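Local atomic coordinates of ATP12 ATPase (Paracoccus denitrificans, PDB entry 2R31), a protein that probably acts as a chaperone in the assembly of the F1 part of ATP synthase. Residues L102-D107 / R136-V141; G94-T99 / L172-G177; D121-W126 / G182-R187; L131-R136 / L152-E157; S77-V82 / D162-T167. All coordinates share one frame; numbering follows the deposited sequence. Where two conformers were deposited one is given.

Followed from the N terminus, the chain opens its loops in the order contact 5, 2, 1, 3 and 4. They close in another order. Contact 1 comes first, pairing the strands of a beta-alpha-beta unit; contact 4 then lays the loop before the second strand on helix 148-159. Next, contact 5 joins helix 70-82 to the start of helix 163-174, contact 2 joins the turn after helix 86-95 to its end, and contact 3 joins helix 110-130 to helix 179-186. Contacts 1 and 4 cross each other; both lie within the loops of 2 and 5, and 4 also within that of 3. Contacts 2, 3 and 5 cross pairwise, and contact 1 crosses 3.

Contact 1 of 5, residues L102-D107 / R136-V141; sequences LSYRAD and RITHGV
Tyr104 and Arg105 pair in parallel with Thr138 and His139, joining the two short strands of a beta-alpha-beta unit whose connecting helix is 110-130. Three backbone bonds carry the pairing: Thr138 N to Ser103 O (2.9 Å), Arg105 N to Thr138 O (2.8 Å) and Gly140 N to Arg105 O (2.8 Å). Tyr104 and Thr138 share one face of the sheet, where methyl CG2 of Thr138 meets the ring obliquely, 3.6 Å from Tyr104 CE1, while Thr138 OG1 is bonded to Ile142 O.

Arg105 and His139 occupy the other face. Arg105 bends at chi2 (-64°), which folds the guanidinium back toward the residues just before its strand. There NE and NH2 grip a single atom side-on: Leu102 O lies 2.9 Å from Arg105 NE and 3.2 Å from Arg105 NH2, almost in the guanidinium plane. NH1 is left to make a salt bridge with Asp121 of helix 110-130, so the group is fixed in rotation from two sides. Ile137 covers one face of this plane with CD1, 3.7 Å from Arg105 NH1 and displaced toward the rim. The His139 ring is turned 74° from the guanidinium; its CD2 rests against Arg105 CB, and the Ala106 carbonyl oxygen lies at the ring edge. A water in the plane of the Tyr104 ring donates to Arg105 O and Gly140 O, tying the strand ends together. At the opposite end Ser103 OG donates to Arg136 O over 3.0 Å, tilted 23° from that carbonyl's plane.

Contact 2 of 5, residues G94-T99 / L172-G177; sequences GDYGGT and LVTLPG
The Tyr96 ring receives Val173 CG1 over one face, in a CH-pi contact 3.9 Å from the ring centroid and 23° off the normal. The methyl sits toward the rim near the root of the ring, 3.6 Å from Tyr96 CG. Val173 places it there by holding CG1 anti to its backbone N (chi1 173°), so that this branch reaches the ring while CG2 points elsewhere. Two further groups come in obliquely. Thr174 CG2 approaches the phenol end, 3.8 Å from Tyr96 OH, and the Gly177 backbone passes along one flank, its C atom 4.0 Å from Tyr96 CD2. Thr174 OG1 takes no part, being bonded to His170 O.

Replacing Tyr96 by an alanine would probably take away the ring face under Val173 CG1 and the phenol end beside Thr174 CG2, opening a gap beside Gly177. Leu179, at the start of the next helix, touches both Tyr96 and Val173 and extends this apolar patch.

Gly177 is where the chain leaves helical geometry, and it bonds to Leu101 through the backbone. An aromatic from the 3-10 turn after helix 86-95 thus packs on the end of helix 163-174, a helix C-terminus that ends in a glycine of positive phi.

Contact 3 of 5, residues D121-W126 / G182-R187; sequences DPLIDW and GLAVIR
Leu123 and Trp126, one turn apart on helix 110-130, pack onto Ala184 of helix 179-186 in a buried crossing of two helices. The short axes run 71° apart and approach to 11.0 Å, a separation bridged chiefly by the large indole. With chi1 at 168° the Trp126 side chain swings clear of its own backbone N and sends the six-membered ring across to the other helix. The far corner of the ring does the touching: Trp126 CH2 is 3.6 Å from Ala184 CA and 3.8 Å from Leu183 O, both met obliquely. Ala184 CB makes an off-centre CH-pi contact, 4.2 Å from the centroid of the six-membered ring of Trp126. The same methyl also meets Leu123 CD2 at 3.5 Å, from a direction roughly at right angles to that of the indole.

Arg187 adds CB at the ring edge, 3.8 Å from Trp126 CZ2, while its guanidinium leads off to a salt bridge with Glu157. Trp126 NE1 is satisfied by Glu130 within its own helix. A valine in place of Trp126 would probably strip the indole from Ala184, opening a gap between the helices and leaving Glu130 without its N-H partner.

Around the crossing, Leu123 also touches Leu198 of helix 192-199, and beyond Ala184 the side chains of Val185 and Ile186 turn to helices 163-174 and 214-236.

Contact 4 of 5, residues L131-R136 / L152-E157; sequences LRAPLR and LKLRAE
Ala133 and Leu135 lie against Leu154, and Leu131 against Glu157, where the loop between helix 110-130 and the second strand of the beta-alpha-beta unit packs against helix 148-159. Leu154 reaches both loop residues with its two branches. Its CG stands anti to the carbonyl carbon (chi1 -71°), which carries the fork toward the loop: CD2 comes to 3.7 Å from Ala133 CB, and Leu154 CD1 to 4.0 Å from Leu135 CD2. Leu179 and Leu183 of helix 179-186 also touch Leu154, so the loop, helix 148-159 and helix 179-186 converge on this side chain.

One turn further on, Glu157 bends at chi2 (74°) and crosses Leu131 at about a right angle. Methyl CD2 of Leu131 lies 3.9 Å from Glu157 CD, almost equally far from the two carboxylate oxygens. It packs beside the charged group while OE2 is taken by Arg187, whose salt bridge probably keeps the carboxylate ionised in this partly enclosed place.

Arg132, with positive phi just after helix 110-130, turns its carbonyl to the helix. Lys153 runs out extended until it bends at chi4 (133°), passing with its CD 3.3 Å from Arg132 O. The ammonium does not bond that oxygen directly: a water stands between, accepting from Lys153 NZ at 2.7 Å and donating to Arg132 O, also at 2.7 Å.

Contact 5 of 5, residues S77-V82 / D162-T167; sequences SAIEKV and DPFGLT
Ala78 and Val82 meet Phe164 and Thr167 in an almost perpendicular helix crossing, where the C-terminal turn of helix 70-82 lies over the first turn of helix 163-174. The short axes stand 89° apart and approach to 9.3 Å, close enough for small side chains to sit directly on the opposing helix.

The Phe164 ring spreads one face beneath Ala78: methyl CB stands over the ring centre, 3.7 Å from the Phe164 centroid and only 5° off the normal, a well-centred CH-pi contact. Ile79 touches the far end of the same ring obliquely, with CG1 4.0 Å from Phe164 CZ. Beside the ring, Thr167 fits its OG1 between two residues of helix 70-82, 3.3 Å from Ala78 CA and 3.2 Å from Val82 CB. Val82 CG1 then continues the apolar seam to Leu166 CD2 at 3.8 Å. Helix 70-82 widens here into a pi-type turn, Val82 N bonding back to Ser77 O.

Thr167 keeps OG1 beside its own backbone N (chi1 -60°), and this position lets the hydroxyl donate to Pro163 O over 2.9 Å. That carbonyl also takes Thr167 N, the two donors arriving from opposite faces of its plane. Asp162 caps the same helix, its OD1 accepting from Gly165 N and also forming a salt bridge with Arg238. The Thr167 hydroxyl therefore has its partner within its own helix. With its proton given to Pro163 O, OG1 can lie against Ala78 and Val82 carbons as a packing atom, so the crossing rests on van der Waals contact.

Contact 1 of 5, residues L102-D107 / R136-V141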
# COMPACT_ATOMS: atom_id res chain seq x y z
N LEU A 102 3.68 -6.23 14.42
CA LEU A 102 4.66 -7.27 14.70
C LEU A 102 5.24 -7.15 16.11
O LEU A 102 5.88 -8.11 16.59
CB LEU A 102 5.78 -7.29 13.69
CG LEU A 102 5.42 -7.32 12.22
CD1 LEU A 102 6.68 -7.67 11.42
CD2 LEU A 102 4.30 -8.30 11.87
N SER A 103 5.08 -5.99 16.75
CA SER A 103 5.57 -5.77 18.13
C SER A 103 4.59 -6.22 19.18
O SER A 103 5.01 -6.47 20.31
CB SER A 103 5.82 -4.27 18.39
OG SER A 103 6.94 -3.78 17.70
N TYR A 104 3.31 -6.32 18.89
CA TYR A 104 2.26 -6.49 19.91
C TYR A 104 1.78 -7.93 19.91
O TYR A 104 0.78 -8.28 19.24
CB TYR A 104 1.13 -5.41 19.71
CG TYR A 104 1.77 -4.14 20.22
CD1 TYR A 104 1.77 -3.87 21.59
CD2 TYR A 104 2.39 -3.24 19.40
CE1 TYR A 104 2.36 -2.74 22.12
CE2 TYR A 104 2.99 -2.11 19.89
CZ TYR A 104 2.97 -1.85 21.25
OH TYR A 104 3.58 -0.70 21.76
N ARG A 105 2.47 -8.79 20.62
CA ARG A 105 2.21 -10.25 20.63
C ARG A 105 1.10 -10.56 21.59
O ARG A 105 0.82 -9.78 22.52
CB ARG A 105 3.51 -11.00 21.03
CG ARG A 105 4.79 -10.71 20.29
CD ARG A 105 4.76 -11.08 18.85
NE ARG A 105 5.81 -10.61 17.96
CZ ARG A 105 6.92 -11.27 17.66
NH1 ARG A 105 7.15 -12.45 18.22
NH2 ARG A 105 7.77 -10.72 16.79
N ALA A 106 0.42 -11.67 21.38
CA ALA A 106 -0.41 -12.25 22.43
C ALA A 106 0.40 -12.64 23.66
O ALA A 106 1.60 -12.96 23.67
CB ALA A 106 -1.12 -13.46 21.86
N ASP A 107 -0.28 -12.74 24.74
CA ASP A 107 0.37 -13.43 25.86
C ASP A 107 -0.22 -14.82 26.09
O ASP A 107 0.26 -15.46 27.01
CB ASP A 107 0.39 -12.50 27.07
CG ASP A 107 -0.97 -12.25 27.66
OD1 ASP A 107 -1.96 -12.82 27.19
OD2 ASP A 107 -0.98 -11.44 28.59
N ARG A 136 11.46 -3.53 19.46
CA ARG A 136 11.16 -4.27 20.66
C ARG A 136 9.77 -4.87 20.53
O ARG A 136 8.87 -4.24 19.92
CB ARG A 136 11.26 -3.33 21.86
CG ARG A 136 12.66 -2.71 22.09
CD ARG A 136 12.60 -1.63 23.15
NE ARG A 136 13.94 -1.04 23.34
CZ ARG A 136 14.11 0.15 23.91
NH1 ARG A 136 13.04 0.85 24.30
NH2 ARG A 136 15.34 0.63 24.07
N ILE A 137 9.61 -6.06 21.08
CA ILE A 137 8.30 -6.74 21.12
C ILE A 137 7.80 -6.82 22.56
O ILE A 137 8.54 -6.65 23.51
CB ILE A 137 8.31 -8.11 20.41
CG1 ILE A 137 8.97 -9.15 21.33
CG2 ILE A 137 8.92 -7.99 19.01
CD1 ILE A 137 8.90 -10.59 20.85
N THR A 138 6.52 -7.04 22.69
CA THR A 138 5.91 -7.27 23.98
C THR A 138 4.75 -8.20 23.80
O THR A 138 4.36 -8.51 22.67
CB THR A 138 5.49 -5.92 24.63
OG1 THR A 138 5.19 -6.22 26.00
CG2 THR A 138 4.34 -5.22 23.90
N HIS A 139 4.12 -8.59 24.90
CA HIS A 139 3.10 -9.59 25.07
C HIS A 139 1.93 -8.99 25.86
O HIS A 139 2.04 -8.40 26.94
CB HIS A 139 3.64 -10.89 25.69
CG HIS A 139 4.84 -11.43 25.00
ND1 HIS A 139 6.11 -10.97 25.26
CD2 HIS A 139 5.00 -12.37 24.05
CE1 HIS A 139 6.99 -11.60 24.50
NE2 HIS A 139 6.38 -12.47 23.75
N GLY A 140 0.75 -9.25 25.28
CA GLY A 140 -0.42 -8.77 26.01
C GLY A 140 -0.38 -7.30 26.32
O GLY A 140 0.03 -6.49 25.47
N VAL A 141 -0.81 -6.95 27.53
CA VAL A 141 -0.98 -5.55 27.92
C VAL A 141 0.32 -4.96 28.45
O VAL A 141 0.33 -3.78 28.82
CB VAL A 141 -2.13 -5.34 28.95
CG1 VAL A 141 -3.45 -5.68 28.31
CG2 VAL A 141 -1.85 -6.13 30.20
O HOH W 1 0.65 -6.94 22.84
O HOH W 2 1.00 -9.86 29.25
O HOH W 3 -2.53 -9.26 28.57

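Contact 2 of 5, residues G94-T99 / L172-G177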
# COMPACT_ATOMS: atom_id res chain seq x y z
N GLY A 94 5.62 6.61 9.03
CA GLY A 94 6.79 6.28 9.82
C GLY A 94 6.41 6.01 11.28
O GLY A 94 7.08 5.19 11.96
N ASP A 95 5.40 6.69 11.79
CA ASP A 95 4.95 6.51 13.16
C ASP A 95 4.37 5.12 13.43
O ASP A 95 4.31 4.71 14.60
CB ASP A 95 3.92 7.52 13.54
CG ASP A 95 4.43 8.86 13.81
OD1 ASP A 95 5.68 9.05 13.97
OD2 ASP A 95 3.56 9.78 13.84
N TYR A 96 4.00 4.37 12.38
CA TYR A 96 3.58 2.99 12.63
C TYR A 96 4.74 2.15 13.19
O TYR A 96 4.48 1.09 13.76
CB TYR A 96 3.02 2.35 11.37
CG TYR A 96 1.55 2.58 11.13
CD1 TYR A 96 1.07 3.75 10.57
CD2 TYR A 96 0.62 1.61 11.50
CE1 TYR A 96 -0.24 3.96 10.35
CE2 TYR A 96 -0.72 1.82 11.24
CZ TYR A 96 -1.15 3.02 10.67
OH TYR A 96 -2.51 3.15 10.48
N GLY A 97 5.98 2.60 13.07
CA GLY A 97 7.06 1.89 13.79
C GLY A 97 6.87 1.77 15.26
O GLY A 97 7.40 0.90 15.89
N GLY A 98 6.15 2.70 15.85
CA GLY A 98 5.86 2.70 17.29
C GLY A 98 4.55 1.99 17.64
O GLY A 98 4.26 1.87 18.84
N THR A 99 3.79 1.55 16.66
CA THR A 99 2.50 0.91 16.80
C THR A 99 2.41 -0.24 15.82
O THR A 99 1.44 -0.37 15.05
CB THR A 99 1.32 1.89 16.56
OG1 THR A 99 1.32 2.38 15.20
CG2 THR A 99 1.32 3.10 17.48
N LEU A 172 -0.03 -0.65 2.11
CA LEU A 172 0.80 -1.77 2.56
C LEU A 172 1.16 -1.67 4.03
O LEU A 172 1.49 -2.68 4.65
CB LEU A 172 2.06 -1.87 1.68
CG LEU A 172 1.79 -2.24 0.24
CD1 LEU A 172 3.06 -2.01 -0.60
CD2 LEU A 172 1.26 -3.64 0.06
N VAL A 173 1.08 -0.47 4.61
CA VAL A 173 1.26 -0.23 6.02
C VAL A 173 -0.08 -0.23 6.76
O VAL A 173 -0.27 -0.91 7.75
CB VAL A 173 2.01 1.10 6.29
CG1 VAL A 173 2.05 1.45 7.76
CG2 VAL A 173 3.41 1.01 5.70
N THR A 174 -1.02 0.61 6.28
CA THR A 174 -2.23 0.85 7.07
C THR A 174 -3.17 -0.31 7.09
O THR A 174 -3.87 -0.54 8.12
CB THR A 174 -2.96 2.14 6.63
OG1 THR A 174 -3.36 1.96 5.27
CG2 THR A 174 -2.07 3.36 6.72
N LEU A 175 -3.29 -1.08 6.02
CA LEU A 175 -4.28 -2.15 6.03
C LEU A 175 -3.84 -3.27 6.97
O LEU A 175 -4.63 -3.67 7.85
CB LEU A 175 -4.66 -2.54 4.59
CG LEU A 175 -5.08 -1.38 3.66
CD1 LEU A 175 -5.40 -1.91 2.27
CD2 LEU A 175 -6.24 -0.56 4.21
N PRO A 176 -2.59 -3.80 6.94
CA PRO A 176 -2.21 -4.76 7.95
C PRO A 176 -1.86 -4.15 9.29
O PRO A 176 -1.78 -4.83 10.32
CB PRO A 176 -1.00 -5.43 7.31
CG PRO A 176 -0.35 -4.39 6.43
CD PRO A 176 -1.59 -3.67 5.86
N GLY A 177 -1.61 -2.83 9.31
CA GLY A 177 -1.19 -2.16 10.54
C GLY A 177 0.25 -2.36 10.93
O GLY A 177 0.57 -2.42 12.13

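Contact 3 of 5, residues D121-W126 / G182-R187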
# COMPACT_ATOMS: atom_id res chain seq x y z
N ASP A 121 9.10 -13.08 13.86
CA ASP A 121 10.49 -12.85 14.28
C ASP A 121 11.42 -12.71 13.07
O ASP A 121 12.32 -11.87 13.12
CB ASP A 121 10.97 -13.93 15.23
CG ASP A 121 10.41 -13.89 16.62
OD1 ASP A 121 9.70 -12.92 16.96
OD2 ASP A 121 10.64 -14.86 17.38
N PRO A 122 11.26 -13.45 11.97
CA PRO A 122 12.16 -13.21 10.82
C PRO A 122 12.05 -11.82 10.27
O PRO A 122 13.02 -11.28 9.74
CB PRO A 122 11.72 -14.27 9.82
CG PRO A 122 11.19 -15.40 10.67
CD PRO A 122 10.46 -14.68 11.76
N LEU A 123 10.87 -11.20 10.31
CA LEU A 123 10.66 -9.87 9.80
C LEU A 123 11.22 -8.80 10.73
O LEU A 123 11.80 -7.82 10.27
CB LEU A 123 9.17 -9.63 9.46
CG LEU A 123 9.01 -10.17 7.99
CD1 LEU A 123 8.89 -11.61 7.91
CD2 LEU A 123 8.93 -9.02 7.12
N ILE A 124 11.08 -9.01 12.03
CA ILE A 124 11.77 -8.18 13.01
C ILE A 124 13.28 -8.25 12.74
O ILE A 124 13.98 -7.21 12.77
CB ILE A 124 11.40 -8.57 14.45
CG1 ILE A 124 9.89 -8.37 14.77
CG2 ILE A 124 12.28 -7.92 15.53
CD1 ILE A 124 9.45 -6.92 14.77
N ASP A 125 13.81 -9.43 12.54
CA ASP A 125 15.25 -9.61 12.35
C ASP A 125 15.69 -8.94 11.05
O ASP A 125 16.76 -8.32 10.99
CB ASP A 125 15.66 -11.08 12.34
CG ASP A 125 15.46 -11.84 13.64
OD1 ASP A 125 15.25 -11.19 14.69
OD2 ASP A 125 15.53 -13.09 13.60
N TRP A 126 14.89 -9.05 10.00
CA TRP A 126 15.18 -8.39 8.73
C TRP A 126 15.30 -6.88 8.95
O TRP A 126 16.24 -6.23 8.50
CB TRP A 126 14.11 -8.71 7.68
CG TRP A 126 14.24 -7.82 6.50
CD1 TRP A 126 15.16 -7.96 5.48
CD2 TRP A 126 13.46 -6.66 6.21
NE1 TRP A 126 15.01 -6.93 4.60
CE2 TRP A 126 13.97 -6.12 5.00
CE3 TRP A 126 12.37 -6.01 6.83
CZ2 TRP A 126 13.47 -4.98 4.40
CZ3 TRP A 126 11.88 -4.87 6.25
CH2 TRP A 126 12.41 -4.37 5.05
N GLY A 182 4.95 -3.34 5.50
CA GLY A 182 4.92 -2.51 4.32
C GLY A 182 6.31 -2.28 3.71
O GLY A 182 6.50 -2.38 2.50
N LEU A 183 7.27 -1.96 4.58
CA LEU A 183 8.64 -1.78 4.11
C LEU A 183 9.19 -3.08 3.52
O LEU A 183 9.92 -3.05 2.53
CB LEU A 183 9.57 -1.26 5.21
CG LEU A 183 9.27 0.17 5.68
CD1 LEU A 183 10.15 0.51 6.86
CD2 LEU A 183 9.42 1.17 4.58
N ALA A 184 8.86 -4.23 4.12
CA ALA A 184 9.36 -5.50 3.60
C ALA A 184 8.84 -5.76 2.21
O ALA A 184 9.57 -6.36 1.39
CB ALA A 184 9.00 -6.62 4.56
N VAL A 185 7.63 -5.32 1.88
CA VAL A 185 7.12 -5.48 0.52
C VAL A 185 7.90 -4.55 -0.42
O VAL A 185 8.42 -4.97 -1.46
CB VAL A 185 5.61 -5.25 0.44
CG1 VAL A 185 5.16 -5.23 -1.03
CG2 VAL A 185 4.87 -6.30 1.23
N ILE A 186 7.96 -3.25 -0.12
CA ILE A 186 8.58 -2.34 -1.09
C ILE A 186 10.08 -2.58 -1.22
O ILE A 186 10.66 -2.27 -2.27
CB ILE A 186 8.25 -0.86 -0.79
CG1 ILE A 186 8.82 -0.32 0.48
CG2 ILE A 186 6.73 -0.63 -0.89
CD1 ILE A 186 8.95 1.20 0.53
N ARG A 187 10.72 -3.12 -0.17
CA ARG A 187 12.18 -3.42 -0.20
C ARG A 187 12.46 -4.84 -0.69
O ARG A 187 13.65 -5.21 -0.73
CB ARG A 187 12.82 -3.12 1.14
CG ARG A 187 12.72 -1.66 1.57
CD ARG A 187 13.04 -0.64 0.52
NE ARG A 187 13.18 0.71 1.03
CZ ARG A 187 13.21 1.78 0.25
NH1 ARG A 187 13.44 2.97 0.81
NH2 ARG A 187 13.01 1.70 -1.06

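Contact 4 of 5, residues L131-R136 / L152-E157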
# COMPACT_ATOMS: atom_id res chain seq x y z
N LEU A 131 17.62 -2.59 7.80
CA LEU A 131 17.27 -1.22 8.10
C LEU A 131 17.92 -0.67 9.33
O LEU A 131 17.75 0.52 9.65
CB LEU A 131 15.76 -1.04 8.20
CG LEU A 131 14.91 -1.56 7.04
CD1 LEU A 131 13.46 -1.35 7.34
CD2 LEU A 131 15.38 -0.92 5.77
N ARG A 132 18.69 -1.49 10.06
CA ARG A 132 19.31 -1.09 11.33
C ARG A 132 18.22 -0.55 12.25
O ARG A 132 18.40 0.42 13.00
CB ARG A 132 20.49 -0.12 11.11
CG ARG A 132 21.52 -0.55 10.07
CD ARG A 132 22.04 -1.92 10.33
NE ARG A 132 23.49 -2.07 10.05
CZ ARG A 132 23.97 -3.29 9.75
NH1 ARG A 132 23.11 -4.29 9.74
NH2 ARG A 132 25.26 -3.46 9.50
N ALA A 133 17.05 -1.19 12.24
CA ALA A 133 15.87 -0.75 12.99
C ALA A 133 15.27 -1.88 13.80
O ALA A 133 14.21 -2.42 13.49
CB ALA A 133 14.85 -0.16 12.04
N PRO A 134 15.98 -2.30 14.86
CA PRO A 134 15.49 -3.39 15.73
C PRO A 134 14.33 -2.93 16.57
O PRO A 134 14.44 -2.11 17.53
CB PRO A 134 16.74 -3.74 16.60
CG PRO A 134 17.51 -2.46 16.66
CD PRO A 134 17.33 -1.88 15.27
N LEU A 135 13.15 -3.51 16.33
CA LEU A 135 12.00 -3.21 17.16
C LEU A 135 11.98 -4.11 18.39
O LEU A 135 12.35 -5.26 18.34
CB LEU A 135 10.68 -3.47 16.44
CG LEU A 135 10.33 -2.51 15.32
CD1 LEU A 135 8.98 -2.86 14.73
CD2 LEU A 135 10.31 -1.05 15.84
N ARG A 136 11.46 -3.53 19.46
CA ARG A 136 11.16 -4.27 20.66
C ARG A 136 9.77 -4.87 20.53
O ARG A 136 8.87 -4.24 19.92
CB ARG A 136 11.26 -3.33 21.86
CG ARG A 136 12.66 -2.71 22.09
CD ARG A 136 12.60 -1.63 23.15
NE ARG A 136 13.94 -1.04 23.34
CZ ARG A 136 14.11 0.15 23.91
NH1 ARG A 136 13.04 0.85 24.30
NH2 ARG A 136 15.34 0.63 24.07
N LEU A 152 13.51 7.11 14.82
CA LEU A 152 14.17 8.00 13.88
C LEU A 152 14.49 7.26 12.58
O LEU A 152 14.19 7.71 11.45
CB LEU A 152 15.44 8.61 14.50
CG LEU A 152 16.37 9.51 13.71
CD1 LEU A 152 17.30 10.26 14.66
CD2 LEU A 152 17.26 8.75 12.72
N LYS A 153 15.17 6.13 12.70
CA LYS A 153 15.59 5.40 11.49
C LYS A 153 14.40 5.06 10.63
O LYS A 153 14.48 5.14 9.39
CB LYS A 153 16.38 4.17 11.88
CG LYS A 153 17.78 4.55 12.43
CD LYS A 153 18.87 3.56 12.28
CE LYS A 153 20.18 4.16 12.73
NZ LYS A 153 21.08 3.39 13.65
N LEU A 154 13.30 4.65 11.25
CA LEU A 154 12.11 4.25 10.47
C LEU A 154 11.45 5.48 9.84
O LEU A 154 11.00 5.42 8.69
CB LEU A 154 11.18 3.46 11.35
CG LEU A 154 11.68 2.05 11.71
CD1 LEU A 154 10.85 1.42 12.80
CD2 LEU A 154 11.76 1.14 10.47
N ARG A 155 11.40 6.61 10.54
CA ARG A 155 10.96 7.88 9.96
C ARG A 155 11.79 8.22 8.74
O ARG A 155 11.25 8.62 7.68
CB ARG A 155 11.05 9.06 10.94
CG ARG A 155 9.88 9.24 11.89
CD ARG A 155 8.66 9.89 11.19
NE ARG A 155 7.68 10.29 12.21
CZ ARG A 155 7.74 11.42 12.89
NH1 ARG A 155 6.80 11.65 13.81
NH2 ARG A 155 8.69 12.32 12.69
N ALA A 156 13.11 8.10 8.86
CA ALA A 156 14.00 8.50 7.77
C ALA A 156 13.80 7.59 6.57
O ALA A 156 13.86 8.06 5.42
CB ALA A 156 15.45 8.49 8.24
N GLU A 157 13.61 6.31 6.79
CA GLU A 157 13.39 5.37 5.71
C GLU A 157 12.17 5.76 4.91
O GLU A 157 12.20 5.82 3.67
CB GLU A 157 13.27 3.94 6.27
CG GLU A 157 13.16 2.91 5.18
CD GLU A 157 14.46 2.64 4.44
OE1 GLU A 157 15.53 3.00 4.91
OE2 GLU A 157 14.37 2.02 3.34
O HOH W 4 19.29 1.92 15.04

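Contact 5 of 5, residues S77-V82 / D162-T167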
# COMPACT_ATOMS: atom_id res chain seq x y z
N SER A 77 -4.63 9.80 -6.21
CA SER A 77 -4.29 10.02 -4.80
C SER A 77 -2.89 10.56 -4.64
O SER A 77 -2.63 11.44 -3.84
CB SER A 77 -4.49 8.72 -4.03
OG SER A 77 -4.14 8.93 -2.68
N ALA A 78 -1.95 10.03 -5.42
CA ALA A 78 -0.58 10.55 -5.35
C ALA A 78 -0.57 12.05 -5.62
O ALA A 78 0.08 12.84 -4.94
CB ALA A 78 0.32 9.83 -6.34
N ILE A 79 -1.26 12.47 -6.67
CA ILE A 79 -1.22 13.86 -7.11
C ILE A 79 -2.04 14.74 -6.20
O ILE A 79 -1.58 15.85 -5.81
CB ILE A 79 -1.68 13.95 -8.59
CG1 ILE A 79 -0.69 13.25 -9.49
CG2 ILE A 79 -1.88 15.43 -9.01
CD1 ILE A 79 -1.22 12.83 -10.84
N GLU A 80 -3.26 14.35 -5.83
CA GLU A 80 -4.17 15.20 -5.11
C GLU A 80 -3.94 15.19 -3.59
O GLU A 80 -4.24 16.22 -2.94
CB GLU A 80 -5.63 14.81 -5.34
CG GLU A 80 -6.03 15.02 -6.80
CD GLU A 80 -7.48 14.99 -7.04
OE1 GLU A 80 -8.28 14.52 -6.20
OE2 GLU A 80 -7.99 15.50 -8.06
N LYS A 81 -3.48 14.09 -3.03
CA LYS A 81 -3.39 13.87 -1.59
C LYS A 81 -1.98 13.70 -1.09
O LYS A 81 -1.56 14.40 -0.19
CB LYS A 81 -4.30 12.70 -1.19
CG LYS A 81 -5.75 12.85 -1.56
CD LYS A 81 -6.77 11.77 -1.53
CE LYS A 81 -6.42 10.39 -2.00
NZ LYS A 81 -7.20 9.26 -1.48
N VAL A 82 -1.23 12.76 -1.63
CA VAL A 82 0.04 12.41 -1.00
C VAL A 82 1.17 13.36 -1.34
O VAL A 82 1.81 13.88 -0.42
CB VAL A 82 0.45 10.95 -1.32
CG1 VAL A 82 1.79 10.65 -0.72
CG2 VAL A 82 -0.66 10.00 -0.87
N ASP A 162 10.11 8.59 -2.85
CA ASP A 162 9.52 9.54 -3.73
C ASP A 162 8.00 9.56 -3.52
O ASP A 162 7.44 8.72 -2.84
CB ASP A 162 9.91 9.30 -5.18
CG ASP A 162 9.62 7.93 -5.79
OD1 ASP A 162 8.77 7.24 -5.24
OD2 ASP A 162 10.25 7.58 -6.81
N PRO A 163 7.28 10.57 -4.00
CA PRO A 163 5.86 10.69 -3.68
C PRO A 163 4.97 9.56 -4.19
O PRO A 163 4.04 9.13 -3.47
CB PRO A 163 5.45 12.05 -4.36
CG PRO A 163 6.75 12.78 -4.28
CD PRO A 163 7.84 11.79 -4.66
N PHE A 164 5.21 9.03 -5.40
CA PHE A 164 4.41 7.93 -5.86
C PHE A 164 4.76 6.65 -5.09
O PHE A 164 3.87 5.83 -4.82
CB PHE A 164 4.57 7.73 -7.38
CG PHE A 164 3.70 8.66 -8.22
CD1 PHE A 164 3.80 10.04 -8.14
CD2 PHE A 164 2.75 8.14 -9.07
CE1 PHE A 164 3.00 10.87 -8.88
CE2 PHE A 164 1.94 8.95 -9.83
CZ PHE A 164 2.06 10.31 -9.72
N GLY A 165 6.01 6.49 -4.69
CA GLY A 165 6.39 5.37 -3.86
C GLY A 165 5.75 5.42 -2.48
O GLY A 165 5.31 4.40 -1.95
N LEU A 166 5.69 6.62 -1.89
CA LEU A 166 5.01 6.78 -0.61
C LEU A 166 3.53 6.44 -0.71
O LEU A 166 2.94 5.84 0.18
CB LEU A 166 5.20 8.24 -0.12
CG LEU A 166 4.73 8.51 1.30
CD1 LEU A 166 5.55 7.77 2.33
CD2 LEU A 166 4.75 10.02 1.61
N THR A 167 2.92 6.83 -1.85
CA THR A 167 1.52 6.50 -2.12
C THR A 167 1.33 4.99 -2.12
O THR A 167 0.40 4.48 -1.51
CB THR A 167 1.07 7.12 -3.44
OG1 THR A 167 1.22 8.55 -3.37
CG2 THR A 167 -0.40 6.81 -3.71